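Local atomic coordinates of 2,3,4,5-tetrahydropyridine-2,6-dicarboxylate N-succinyltransferase (Campylobacter jejuni, PDB entry 2RIJ), a protein that probably catalyses the transfer of a succinyl group from succinyl-CoA to tetrahydrodipicolinate, an early step of the succinylase route to lysine. Residues 90-93 and 94-98. Residues are numbered along the deposited sequence; the frame is centred on the assembly and turned at random.
Sequences IDFA and LSCFK
Cys-96 rests on the ring of Phe-92, one helical turn back. Its CB lies 3.4 Å from Ala-93 O and somewhat farther from Phe-92 O. From there SG swings beside its own backbone N (chi1 -64°) and ends over one face of the Phe-92 ring, 3.9 Å from the ring centroid. The line from centroid to sulfur leans 27° off the ring normal. The sulfur is displaced toward the CE2-CZ side, with CE2 nearest at 3.6 Å, which identifies a sulfur-aromatic contact. Phe-92 meets it by extending CG anti to the backbone N.

The carbonyl of Phe-92 accepts two clear hydrogen bonds. Cys-96 N donates to Phe-92 O at 3.1 Å, and Ser-95 OG donates to the same oxygen at 2.8 Å. The hydroxyl sits 29° out of the carbonyl plane, and its bond ties the serine side chain back onto its own helix; a further approach to this oxygen, from Ser-95 N, is weak. On another side of the helix, Ile-90 and Leu-94 run side by side, CG2 of Ile-90 meeting CD1 of Leu-94 at 3.9 Å.

Phe-97 N bonds Ala-93 O where the chain leaves the helix, while Phe-97 CD2 approaches that oxygen obliquely at 3.1 Å. Helix 57-69 receives Phe-92, Ala-93 and Cys-96; helix 107-117 receives Ile-90 and Phe-97, and its Lys-116 forms a salt bridge with Asp-91. The pattern is that of i to i+4 side-chain packing at the C-terminal end of an alpha-helix, here helix 87-96 of the N-terminal region, packed against helices 57-69 and 107-117.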
ATOM      1  N   ILE A  90      13.290  67.865  29.469  1.00 24.76           N
ATOM      2  CA  ILE A  90      14.351  67.096  30.109  0.50 24.54           C
ATOM      3  C   ILE A  90      14.805  67.815  31.377  1.00 23.84           C
ATOM      4  O   ILE A  90      14.963  67.191  32.432  1.00 24.72           O
ATOM      5  CB  ILE A  90      15.532  66.869  29.133  0.50 25.58           C
ATOM      6  CG1 ILE A  90      15.081  65.944  27.994  0.50 26.65           C
ATOM      7  CG2 ILE A  90      16.697  66.271  29.864  0.50 22.43           C
ATOM      8  CD1 ILE A  90      15.666  66.270  26.639  0.50 24.13           C
ATOM      9  N   ASP A  91      14.993  69.136  31.282  1.00 22.98           N
ATOM     10  CA  ASP A  91      15.412  69.931  32.441  1.00 25.30           C
ATOM     11  C   ASP A  91      14.341  69.950  33.555  1.00 25.44           C
ATOM     12  O   ASP A  91      14.664  69.847  34.749  1.00 26.92           O
ATOM     13  CB  ASP A  91      15.764  71.348  32.005  1.00 27.52           C
ATOM     14  CG  ASP A  91      17.084  71.415  31.252  1.00 32.72           C
ATOM     15  OD1 ASP A  91      17.996  70.588  31.516  1.00 34.54           O
ATOM     16  OD2 ASP A  91      17.205  72.316  30.402  1.00 30.87           O
ATOM     17  N   PHE A  92      13.076  70.028  33.159  1.00 24.33           N
ATOM     18  CA  PHE A  92      11.993  69.966  34.105  1.00 23.84           C
ATOM     19  C   PHE A  92      12.052  68.626  34.841  1.00 24.37           C
ATOM     20  O   PHE A  92      11.948  68.598  36.059  1.00 24.25           O
ATOM     21  CB  PHE A  92      10.644  70.093  33.426  1.00 22.03           C
ATOM     22  CG  PHE A  92       9.486  69.918  34.370  1.00 27.32           C
ATOM     23  CD1 PHE A  92       9.038  70.974  35.124  1.00 32.32           C
ATOM     24  CD2 PHE A  92       8.864  68.697  34.520  1.00 23.74           C
ATOM     25  CE1 PHE A  92       7.977  70.801  36.025  1.00 33.82           C
ATOM     26  CE2 PHE A  92       7.836  68.531  35.398  1.00 33.27           C
ATOM     27  CZ  PHE A  92       7.391  69.572  36.149  1.00 27.71           C
ATOM     28  N   ALA A  93      12.171  67.527  34.096  1.00 24.71           N
ATOM     29  CA  ALA A  93      12.161  66.179  34.694  1.00 24.67           C
ATOM     30  C   ALA A  93      13.352  66.027  35.661  1.00 24.20           C
ATOM     31  O   ALA A  93      13.183  65.609  36.793  1.00 22.06           O
ATOM     32  CB  ALA A  93      12.174  65.076  33.577  1.00 20.81           C
ATOM     33  N   LEU A  94      14.545  66.431  35.228  1.00 25.71           N
ATOM     34  CA  LEU A  94      15.751  66.342  36.055  1.00 24.57           C
ATOM     35  C   LEU A  94      15.686  67.178  37.319  1.00 25.68           C
ATOM     36  O   LEU A  94      16.258  66.811  38.372  1.00 25.92           O
ATOM     37  CB  LEU A  94      16.985  66.708  35.251  1.00 23.39           C
ATOM     38  CG  LEU A  94      17.483  65.591  34.315  1.00 25.88           C
ATOM     39  CD1 LEU A  94      18.508  66.153  33.344  1.00 26.08           C
ATOM     40  CD2 LEU A  94      18.001  64.383  35.114  1.00 25.29           C
ATOM     41  N   SER A  95      14.966  68.288  37.260  1.00 27.13           N
ATOM     42  CA  SER A  95      14.773  69.085  38.458  1.00 30.04           C
ATOM     43  C   SER A  95      13.814  68.397  39.457  1.00 27.34           C
ATOM     44  O   SER A  95      14.059  68.431  40.664  1.00 27.32           O
ATOM     45  CB  SER A  95      14.354  70.522  38.115  1.00 33.50           C
ATOM     46  OG  SER A  95      13.005  70.610  37.733  1.00 45.26           O
ATOM     47  N   CYS A  96      12.752  67.752  38.962  1.00 27.97           N
ATOM     48  CA  CYS A  96      11.856  66.960  39.830  1.00 28.45           C
ATOM     49  C   CYS A  96      12.607  65.795  40.457  1.00 26.77           C
ATOM     50  O   CYS A  96      12.308  65.395  41.573  1.00 26.45           O
ATOM     51  CB  CYS A  96      10.693  66.377  39.039  1.00 24.94           C
ATOM     52  SG  CYS A  96       9.606  67.597  38.349  1.00 26.87           S
ATOM     53  N   PHE A  97      13.605  65.282  39.748  1.00 24.22           N
ATOM     54  CA  PHE A  97      14.416  64.181  40.266  1.00 23.66           C
ATOM     55  C   PHE A  97      15.608  64.612  41.124  1.00 24.89           C
ATOM     56  O   PHE A  97      16.441  63.779  41.487  1.00 22.32           O
ATOM     57  CB  PHE A  97      14.963  63.361  39.108  1.00 22.85           C
ATOM     58  CG  PHE A  97      13.942  62.476  38.425  1.00 23.21           C
ATOM     59  CD1 PHE A  97      13.253  61.491  39.140  1.00 25.90           C
ATOM     60  CD2 PHE A  97      13.763  62.540  37.041  1.00 29.39           C
ATOM     61  CE1 PHE A  97      12.373  60.625  38.497  1.00 26.65           C
ATOM     62  CE2 PHE A  97      12.855  61.676  36.397  1.00 30.46           C
ATOM     63  CZ  PHE A  97      12.169  60.732  37.129  1.00 23.74           C
ATOM     64  N   LYS A  98      15.702  65.893  41.426  1.00 27.66           N
ATOM     65  CA  LYS A  98      16.808  66.427  42.222  1.00 28.64           C
ATOM     66  C   LYS A  98      17.228  65.558  43.422  1.00 28.04           C
ATOM     67  O   LYS A  98      18.412  65.263  43.543  1.00 27.82           O
ATOM     68  CB  LYS A  98      16.501  67.855  42.647  1.00 29.77           C
ATOM     69  CG  LYS A  98      17.600  68.560  43.447  1.00 30.30           C
ATOM     70  CD  LYS A  98      17.175  70.011  43.666  1.00 36.32           C
ATOM     71  CE  LYS A  98      17.933  70.702  44.812  1.00 52.25           C
ATOM     72  NZ  LYS A  98      17.480  70.300  46.192  1.00 54.71           N
TER